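Local coordinates for conserved protein (Mycobacterium tuberculosis, PDB 1RFE) that is of unknown function but probably binds the deazaflavin coenzyme F420 through a split-barrel fold of the FMN-binding type and may act as an oxidoreductase, at residues A[25-30]-A[37-42]; A[70-75]-A[86-91]; A[49-54]-A[133-138]. One frame throughout, in Å; residues are numbered along the deposited sequence.

In the fold
All three contacts join antiparallel strands of one curled sheet. Contacts 1 and 2 are hairpins consecutive in the chain, and contact 3 pairs 49-54 with 133-138 across 78 intervening residues, enclosing contact 2. Contacts 1 and 2 meet directly where strands 25-30 and 69-76 bond, and contact 3 adjoins both, through neighbouring strands and through L52, I50, F72 and F88. Contact 3 is the most buried; the other two are partly buried, with one face inward. The chemistry changes accordingly: small and aliphatic groups beside threonines and a histidine in contact 1, two phenyl rings on the inward face and more polar groups on the other in contact 2, and a salt bridge over tryptophan backed by aliphatics in contact 3.

Contact 1: A[25-30]-A[37-42]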
loop_
_atom_site.group_PDB
_atom_site.type_symbol
_atom_site.label_atom_id
_atom_site.label_comp_id
_atom_site.label_asym_id
_atom_site.label_seq_id
_atom_site.Cartn_x
_atom_site.Cartn_y
_atom_site.Cartn_z
ATOM N N GLY A 25 4.098 -0.387 2.572
ATOM C CA GLY A 25 3.779 -1.720 2.141
ATOM C C GLY A 25 4.757 -2.211 1.088
ATOM O O GLY A 25 5.629 -1.501 0.683
ATOM N N THR A 26 4.572 -3.459 0.689
ATOM C CA THR A 26 5.290 -4.110 -0.389
ATOM C C THR A 26 4.401 -4.326 -1.604
ATOM O O THR A 26 3.380 -4.988 -1.525
ATOM C CB THR A 26 5.809 -5.475 0.093
ATOM O OG1 THR A 26 6.683 -5.293 1.227
ATOM C CG2 THR A 26 6.702 -6.132 -0.960
ATOM N N LEU A 27 4.832 -3.754 -2.742
ATOM C CA LEU A 27 4.164 -3.913 -3.991
ATOM C C LEU A 27 4.882 -5.001 -4.767
ATOM O O LEU A 27 6.091 -5.070 -4.735
ATOM C CB LEU A 27 4.222 -2.598 -4.781
ATOM C CG LEU A 27 3.677 -2.623 -6.219
ATOM C CD1 LEU A 27 2.177 -2.664 -6.212
ATOM C CD2 LEU A 27 4.200 -1.452 -6.963
ATOM N N ALA A 28 4.116 -5.887 -5.398
ATOM C CA ALA A 28 4.650 -6.805 -6.395
ATOM C C ALA A 28 3.997 -6.503 -7.742
ATOM O O ALA A 28 2.786 -6.550 -7.853
ATOM C CB ALA A 28 4.355 -8.257 -6.028
ATOM N N THR A 29 4.802 -6.285 -8.759
ATOM C CA THR A 29 4.334 -6.333 -10.156
ATOM C C THR A 29 4.979 -7.526 -10.863
ATOM O O THR A 29 5.853 -8.247 -10.312
ATOM C CB THR A 29 4.703 -5.008 -10.925
ATOM O OG1 THR A 29 6.129 -4.796 -10.898
ATOM C CG2 THR A 29 4.190 -3.774 -10.247
ATOM N N ILE A 30 4.571 -7.764 -12.088
ATOM C CA ILE A 30 4.999 -8.953 -12.772
ATOM C C ILE A 30 6.055 -8.547 -13.798
ATOM O O ILE A 30 5.777 -7.762 -14.657
ATOM C CB ILE A 30 3.814 -9.624 -13.461
ATOM C CG1 ILE A 30 2.822 -10.033 -12.405
ATOM C CG2 ILE A 30 4.290 -10.877 -14.306
ATOM C CD1 ILE A 30 1.604 -10.695 -12.944
ATOM N N HIS A 37 8.404 -8.723 -9.128
ATOM C CA HIS A 37 9.309 -7.605 -8.919
ATOM C C HIS A 37 8.797 -6.895 -7.686
ATOM O O HIS A 37 7.677 -6.388 -7.700
ATOM C CB HIS A 37 9.308 -6.652 -10.120
ATOM C CG HIS A 37 10.189 -7.097 -11.255
ATOM N ND1 HIS A 37 10.122 -6.527 -12.517
ATOM C CD2 HIS A 37 11.169 -8.039 -11.312
ATOM C CE1 HIS A 37 11.034 -7.092 -13.294
ATOM N NE2 HIS A 37 11.659 -8.032 -12.597
ATOM N N LEU A 38 9.622 -6.868 -6.628
ATOM C CA LEU A 38 9.210 -6.320 -5.341
ATOM C C LEU A 38 9.824 -4.976 -4.994
ATOM O O LEU A 38 11.030 -4.799 -5.127
ATOM C CB LEU A 38 9.566 -7.292 -4.245
ATOM C CG LEU A 38 9.010 -8.714 -4.310
ATOM C CD1 LEU A 38 9.396 -9.515 -3.026
ATOM C CD2 LEU A 38 7.462 -8.737 -4.629
ATOM N N THR A 39 9.004 -4.040 -4.488
ATOM C CA THR A 39 9.511 -2.743 -3.998
ATOM C C THR A 39 8.764 -2.362 -2.721
ATOM O O THR A 39 7.608 -2.716 -2.552
ATOM C CB THR A 39 9.338 -1.625 -5.053
ATOM O OG1 THR A 39 7.947 -1.338 -5.230
ATOM C CG2 THR A 39 9.824 -2.049 -6.454
ATOM N N ALA A 40 9.449 -1.708 -1.774
ATOM C CA ALA A 40 8.821 -1.187 -0.578
ATOM C C ALA A 40 8.390 0.271 -0.876
ATOM O O ALA A 40 9.218 1.084 -1.256
ATOM C CB ALA A 40 9.777 -1.198 0.525
HETATM N N MSE A 41 7.104 0.570 -0.716
HETATM C CA MSE A 41 6.492 1.796 -1.221
HETATM C C MSE A 41 5.808 2.561 -0.049
HETATM O O MSE A 41 5.087 1.970 0.711
HETATM C CB MSE A 41 5.391 1.454 -2.271
HETATM C CG MSE A 41 5.887 0.846 -3.633
HETATM SE SE MSE A 41 7.104 2.059 -4.455
HETATM C CE MSE A 41 5.814 3.236 -5.208
ATOM N N TRP A 42 6.029 3.874 0.030
ATOM C CA TRP A 42 5.079 4.785 0.656
ATOM C C TRP A 42 3.920 4.995 -0.282
ATOM O O TRP A 42 4.005 4.696 -1.464
ATOM C CB TRP A 42 5.688 6.123 0.958
ATOM C CG TRP A 42 6.663 6.096 2.089
ATOM C CD1 TRP A 42 6.974 5.044 2.897
ATOM C CD2 TRP A 42 7.442 7.193 2.548
ATOM N NE1 TRP A 42 7.914 5.421 3.831
ATOM C CE2 TRP A 42 8.209 6.743 3.642
ATOM C CE3 TRP A 42 7.553 8.533 2.161
ATOM C CZ2 TRP A 42 9.101 7.581 4.338
ATOM C CZ3 TRP A 42 8.447 9.381 2.866
ATOM C CH2 TRP A 42 9.201 8.896 3.922
HETATM O O HOH W 1 7.210 -3.500 -8.006
#
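L38 folds its CD2 methyl back over the neighbouring strand, where it overlaps the CB of A28. The two carbons, L38 CD2 and A28 CB, are only 3.4 Å apart, tighter than usual van der Waals contact. Strands 25-30 and 36-46 are the two arms of a hairpin, and T26, A28, L38 and A40 share the outward face, where all are at least partly exposed. The other face carries L27, T29, H37, T39 and M41. Here L27 and T39 lie side by side and point the same way, with T39 OG1, in the conformer described, alongside L27 CB at 4.0 Å. L27 CB also meets CG of the selenomethionine M41, at 4.0 Å; beyond CG that side chain bends twice, at chi2 and chi3. T29 OG1 stands between its backbone N and carbonyl carbon (chi1 58°), which sets it beside CB of H37, 3.8 Å away. A water donates to H37 O at 2.9 Å and, weakly, to T29 OG1. T29 OG1 hydrogen-bonds to OD1 of N63, and H37 ND1 does so in one of its two conformers, so that N63 of helix 59-66 can tie the strands together. Six backbone bonds join G25, L27 and T29 reciprocally to M41, T39 and H37; M41 N to G25 O is short and straight (2.9 Å, 172°). Strand 25-30 gives its second edge to strand 69-76 through T26 and A28. On the inward face, L27 and M41 reach L52 of strand 49-55, while T29 packs on K60 and L64 of helix 59-66.

Contact 2: A[70-75]-A[86-91]; sequences VSFLLE and VSFEGV
The F72 ring meets the F88 ring at its edge: F88 CD2 lies near the plane of the F72 ring, 4.4 Å from F72 CD2, so the two phenyls touch loosely and do not stack. The F88 ring is approached obliquely by F72 O, which sits 3.6 Å from F88 CD2. The two residues form a hydrogen-bonded pair, yet their rings diverge: F72 carries CG anti to its backbone N (chi1 -167°), whereas F88 has CG anti to its carbonyl carbon (chi1 -60°). F72 is thereby sent toward I50, L52 and I136, and F88 toward I50, A138 and V19. On the same face L74 and V86 run side by side in one direction, with CG1 of V86 resting against CB of L74 at 4.0 Å. At the other end G90 offers no side chain opposite V70, and the CG2 of V70 turns to the backbone carbonyl carbon of V91, 3.6 Å away. The opposite face is more polar and partly exposed. There S71 OG lies 3.7 Å from CG of E89, whose extended chain carries its carboxylate onward to a long, weak ion pair with R140. Six backbone bonds hold V70, F72 and L74 to G90, F88 and V86. V70 N reaches G90 O from well above the carbonyl plane, although its N-H points straight at the oxygen (170°). Outside the pair, strand 25-30 bonds S71 and L73. Strands 69-76 and 84-95 make an antiparallel beta hairpin whose apolar face, with F72 pointing at I50, L52 and I136, is turned to the barrel interior and, near L74, V86 and F88, to F18 and V19 of helix 12-21, consistent with the split barrels of the FMN-binding clan.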
loop_
_atom_site.group_PDB
_atom_site.type_symbol
_atom_site.label_atom_id
_atom_site.label_comp_id
_atom_site.label_asym_id
_atom_site.label_seq_id
_atom_site.Cartn_x
_atom_site.Cartn_y
_atom_site.Cartn_z
ATOM N N VAL A 70 -1.367 -6.757 -9.944
ATOM C CA VAL A 70 -0.558 -6.317 -8.819
ATOM C C VAL A 70 -0.942 -7.029 -7.551
ATOM O O VAL A 70 -2.102 -7.495 -7.392
ATOM C CB VAL A 70 -0.718 -4.811 -8.462
ATOM C CG1 VAL A 70 0.159 -4.025 -9.231
ATOM C CG2 VAL A 70 -2.182 -4.305 -8.558
ATOM N N SER A 71 0.024 -7.111 -6.638
ATOM C CA SER A 71 -0.255 -7.462 -5.249
ATOM C C SER A 71 0.353 -6.428 -4.338
ATOM O O SER A 71 1.412 -5.828 -4.657
ATOM C CB SER A 71 0.333 -8.826 -4.896
ATOM O OG SER A 71 -0.195 -9.796 -5.762
ATOM N N PHE A 72 -0.293 -6.200 -3.198
ATOM C CA PHE A 72 0.234 -5.197 -2.254
ATOM C C PHE A 72 -0.021 -5.702 -0.863
ATOM O O PHE A 72 -1.135 -6.111 -0.558
ATOM C CB PHE A 72 -0.421 -3.839 -2.518
ATOM C CG PHE A 72 0.252 -2.675 -1.843
ATOM C CD1 PHE A 72 1.375 -2.103 -2.383
ATOM C CD2 PHE A 72 -0.264 -2.145 -0.667
ATOM C CE1 PHE A 72 1.976 -1.026 -1.745
ATOM C CE2 PHE A 72 0.316 -1.073 -0.049
ATOM C CZ PHE A 72 1.445 -0.508 -0.593
ATOM N N LEU A 73 1.010 -5.654 -0.008
ATOM C CA LEU A 73 0.952 -6.221 1.332
ATOM C C LEU A 73 1.382 -5.202 2.401
ATOM O O LEU A 73 2.430 -4.583 2.297
ATOM C CB LEU A 73 1.840 -7.481 1.426
ATOM C CG LEU A 73 1.794 -8.305 2.756
ATOM C CD1 LEU A 73 2.108 -9.788 2.578
ATOM C CD2 LEU A 73 2.797 -7.788 3.797
ATOM N N LEU A 74 0.548 -5.066 3.423
ATOM C CA LEU A 74 0.823 -4.288 4.611
ATOM C C LEU A 74 0.843 -5.211 5.814
ATOM O O LEU A 74 -0.036 -6.040 5.964
ATOM C CB LEU A 74 -0.286 -3.248 4.827
ATOM C CG LEU A 74 -0.391 -2.089 3.842
ATOM C CD1 LEU A 74 -1.708 -1.366 3.956
ATOM C CD2 LEU A 74 0.801 -1.133 4.066
ATOM N N GLU A 75 1.792 -5.004 6.712
ATOM C CA GLU A 75 1.937 -5.853 7.856
ATOM C C GLU A 75 2.613 -5.115 8.985
ATOM O O GLU A 75 3.518 -4.285 8.752
ATOM C CB GLU A 75 2.730 -7.127 7.434
ATOM C CG GLU A 75 3.942 -7.571 8.236
ATOM C CD GLU A 75 5.151 -6.662 8.180
ATOM O OE1 GLU A 75 5.549 -6.219 7.080
ATOM O OE2 GLU A 75 5.718 -6.411 9.266
ATOM N N VAL A 86 -2.804 -7.007 5.992
ATOM C CA VAL A 86 -3.775 -7.101 4.946
ATOM C C VAL A 86 -3.016 -7.247 3.613
ATOM O O VAL A 86 -2.018 -6.575 3.362
ATOM C CB VAL A 86 -4.755 -5.930 4.951
ATOM C CG1 VAL A 86 -4.030 -4.602 4.712
ATOM C CG2 VAL A 86 -5.806 -6.128 3.963
ATOM N N SER A 87 -3.509 -8.153 2.795
ATOM C CA SER A 87 -2.855 -8.543 1.558
ATOM C C SER A 87 -3.897 -8.408 0.445
ATOM O O SER A 87 -4.990 -9.006 0.537
ATOM C CB SER A 87 -2.398 -10.005 1.680
ATOM O OG SER A 87 -1.647 -10.389 0.547
ATOM N N PHE A 88 -3.566 -7.618 -0.571
ATOM C CA PHE A 88 -4.449 -7.281 -1.688
ATOM C C PHE A 88 -3.878 -7.892 -2.957
ATOM O O PHE A 88 -2.665 -7.836 -3.200
ATOM C CB PHE A 88 -4.490 -5.757 -1.923
ATOM C CG PHE A 88 -4.995 -4.959 -0.732
ATOM C CD1 PHE A 88 -6.294 -5.079 -0.322
ATOM C CD2 PHE A 88 -4.151 -4.129 -0.015
ATOM C CE1 PHE A 88 -6.762 -4.337 0.738
ATOM C CE2 PHE A 88 -4.622 -3.380 1.071
ATOM C CZ PHE A 88 -5.896 -3.470 1.427
ATOM N N GLU A 89 -4.749 -8.492 -3.759
ATOM C CA GLU A 89 -4.392 -8.879 -5.091
ATOM C C GLU A 89 -5.423 -8.182 -5.974
ATOM O O GLU A 89 -6.575 -8.068 -5.606
ATOM C CB GLU A 89 -4.401 -10.410 -5.253
ATOM C CG GLU A 89 -3.335 -11.074 -4.398
ATOM C CD GLU A 89 -3.311 -12.576 -4.457
ATOM O OE1 GLU A 89 -4.156 -13.137 -5.202
ATOM O OE2 GLU A 89 -2.396 -13.198 -3.782
ATOM N N GLY A 90 -4.982 -7.680 -7.107
ATOM C CA GLY A 90 -5.891 -6.980 -8.010
ATOM C C GLY A 90 -5.265 -6.515 -9.274
ATOM O O GLY A 90 -4.406 -7.205 -9.862
ATOM N N VAL A 91 -5.712 -5.323 -9.675
ATOM C CA VAL A 91 -5.245 -4.662 -10.877
ATOM C C VAL A 91 -4.931 -3.205 -10.527
ATOM O O VAL A 91 -5.538 -2.611 -9.630
ATOM C CB VAL A 91 -6.282 -4.748 -12.029
ATOM C CG1 VAL A 91 -6.577 -6.186 -12.394
ATOM C CG2 VAL A 91 -7.574 -4.029 -11.669
#

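Contact 3: A[49-54]-A[133-138]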
loop_
_atom_site.group_PDB
_atom_site.type_symbol
_atom_site.label_atom_id
_atom_site.label_comp_id
_atom_site.label_asym_id
_atom_site.label_seq_id
_atom_site.Cartn_x
_atom_site.Cartn_y
_atom_site.Cartn_z
ATOM N N GLU A 49 -8.898 4.181 -1.361
ATOM C CA GLU A 49 -8.066 3.332 -2.223
ATOM C C GLU A 49 -6.618 3.747 -2.150
ATOM O O GLU A 49 -6.330 4.937 -2.053
ATOM C CB GLU A 49 -8.491 3.443 -3.697
ATOM C CG GLU A 49 -9.870 2.862 -4.036
ATOM C CD GLU A 49 -10.119 2.891 -5.544
ATOM O OE1 GLU A 49 -10.067 4.010 -6.134
ATOM O OE2 GLU A 49 -10.351 1.795 -6.116
ATOM N N ILE A 50 -5.730 2.763 -2.222
ATOM C CA ILE A 50 -4.303 2.973 -2.261
ATOM C C ILE A 50 -3.873 3.387 -3.668
ATOM O O ILE A 50 -4.282 2.765 -4.652
ATOM C CB ILE A 50 -3.501 1.670 -1.824
ATOM C CG1 ILE A 50 -3.761 1.387 -0.348
ATOM C CG2 ILE A 50 -1.969 1.819 -2.110
ATOM C CD1 ILE A 50 -3.396 0.008 0.130
ATOM N N TRP A 51 -3.081 4.468 -3.704
ATOM C CA TRP A 51 -2.413 4.964 -4.894
ATOM C C TRP A 51 -0.936 5.117 -4.646
ATOM O O TRP A 51 -0.517 5.529 -3.560
ATOM C CB TRP A 51 -2.906 6.354 -5.287
ATOM C CG TRP A 51 -4.316 6.480 -5.810
ATOM C CD1 TRP A 51 -5.429 6.227 -5.138
ATOM C CD2 TRP A 51 -4.720 6.896 -7.123
ATOM N NE1 TRP A 51 -6.524 6.437 -5.922
ATOM C CE2 TRP A 51 -6.119 6.916 -7.132
ATOM C CE3 TRP A 51 -4.031 7.306 -8.280
ATOM C CZ2 TRP A 51 -6.869 7.307 -8.256
ATOM C CZ3 TRP A 51 -4.766 7.713 -9.390
ATOM C CH2 TRP A 51 -6.168 7.698 -9.379
ATOM N N LEU A 52 -0.176 4.879 -5.711
ATOM C CA LEU A 52 1.238 5.021 -5.718
ATOM C C LEU A 52 1.624 6.086 -6.722
ATOM O O LEU A 52 0.819 6.464 -7.582
ATOM C CB LEU A 52 1.928 3.687 -6.051
ATOM C CG LEU A 52 1.428 2.489 -5.228
ATOM C CD1 LEU A 52 2.019 1.208 -5.742
ATOM C CD2 LEU A 52 1.662 2.602 -3.703
ATOM N N GLU A 53 2.845 6.620 -6.553
ATOM C CA GLU A 53 3.425 7.511 -7.555
ATOM C C GLU A 53 4.722 6.899 -8.008
ATOM O O GLU A 53 5.447 6.359 -7.182
ATOM C CB GLU A 53 3.598 8.953 -7.034
ATOM C CG GLU A 53 4.451 9.169 -5.775
ATOM C CD GLU A 53 5.931 9.422 -6.056
ATOM O OE1 GLU A 53 6.773 8.636 -5.552
ATOM N N THR A 54 4.991 6.937 -9.300
ATOM C CA THR A 54 6.219 6.382 -9.829
ATOM C C THR A 54 6.629 7.148 -11.110
ATOM O O THR A 54 5.801 7.797 -11.766
ATOM C CB THR A 54 6.055 4.841 -10.097
ATOM O OG1 THR A 54 7.299 4.280 -10.548
ATOM C CG2 THR A 54 5.110 4.573 -11.284
ATOM N N GLY A 133 0.289 8.361 -11.517
ATOM C CA GLY A 133 -0.408 7.780 -10.393
ATOM C C GLY A 133 -0.681 6.308 -10.687
ATOM O O GLY A 133 -0.897 5.954 -11.845
ATOM N N VAL A 134 -0.665 5.463 -9.644
ATOM C CA VAL A 134 -0.993 4.065 -9.784
ATOM C C VAL A 134 -2.082 3.736 -8.790
ATOM O O VAL A 134 -1.844 3.660 -7.584
ATOM C CB VAL A 134 0.256 3.153 -9.568
ATOM C CG1 VAL A 134 -0.153 1.663 -9.558
ATOM C CG2 VAL A 134 1.285 3.389 -10.665
ATOM N N ARG A 135 -3.285 3.575 -9.283
ATOM C CA ARG A 135 -4.393 3.239 -8.447
ATOM C C ARG A 135 -4.495 1.722 -8.294
ATOM O O ARG A 135 -4.622 1.021 -9.258
ATOM C CB ARG A 135 -5.662 3.828 -9.060
ATOM C CG ARG A 135 -7.001 3.508 -8.411
ATOM C CD ARG A 135 -8.144 4.084 -9.307
ATOM N NE ARG A 135 -9.460 3.501 -9.166
ATOM C CZ ARG A 135 -10.077 2.665 -10.041
ATOM N NH1 ARG A 135 -9.543 2.248 -11.206
ATOM N NH2 ARG A 135 -11.298 2.254 -9.735
ATOM N N ILE A 136 -4.459 1.254 -7.053
ATOM C CA ILE A 136 -4.605 -0.162 -6.724
ATOM C C ILE A 136 -6.072 -0.504 -6.478
ATOM O O ILE A 136 -6.749 0.019 -5.561
ATOM C CB ILE A 136 -3.705 -0.526 -5.556
ATOM C CG1 ILE A 136 -2.265 -0.210 -6.006
ATOM C CG2 ILE A 136 -3.922 -2.020 -5.143
ATOM C CD1 ILE A 136 -1.187 -0.503 -5.044
ATOM N N VAL A 137 -6.575 -1.381 -7.328
ATOM C CA VAL A 137 -7.936 -1.871 -7.173
ATOM C C VAL A 137 -7.919 -3.332 -6.765
ATOM O O VAL A 137 -7.455 -4.179 -7.514
ATOM C CB VAL A 137 -8.709 -1.753 -8.462
ATOM C CG1 VAL A 137 -10.178 -2.192 -8.198
ATOM C CG2 VAL A 137 -8.643 -0.346 -8.962
ATOM N N ALA A 138 -8.408 -3.622 -5.569
ATOM C CA ALA A 138 -8.320 -4.949 -5.042
ATOM C C ALA A 138 -9.520 -5.777 -5.567
ATOM O O ALA A 138 -10.644 -5.289 -5.636
ATOM C CB ALA A 138 -8.347 -4.884 -3.551
HETATM O O HOH W 2 -6.504 0.066 -2.960
#
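R135 rises from its strand with CB over the face of W51, 3.6 Å from the centroid of the six-membered ring and 7° off its normal, a CH-pi contact. CG passes above CE2 of the indole, and CD lies 3.6 Å from CZ2. CG stands anti to the backbone N (chi1 175°) and the chain stays extended to NE, which carries it across the indole to the carboxylate of E49. NE donates to E49 OE1 at 3.1 Å on the syn side in a salt bridge. The carboxylate and guanidinium planes are 66° apart, so the two groups do not pair flat. V137 CG2 covers one face of the guanidinium, and NH1 forms a second salt bridge, to E93 of strand 84-95. On the other face of the sheet the contact is aliphatic: I136 CD1 touches both L52 CD1 (3.7 Å) and I50 CG2 (3.8 Å), and CB of L52 meets CB of V134. L52 and V134 exchange two backbone bonds, and I136 N gives one to I50 O at 2.8 Å. Past this point the strands part, and a water bridges I50 N and I136 O. The chemistry thus divides by face: two acids and the indole fix the arginine chain on the partly exposed side, while the side chains of the buried side, with F72 beside them, meet through apolar contact.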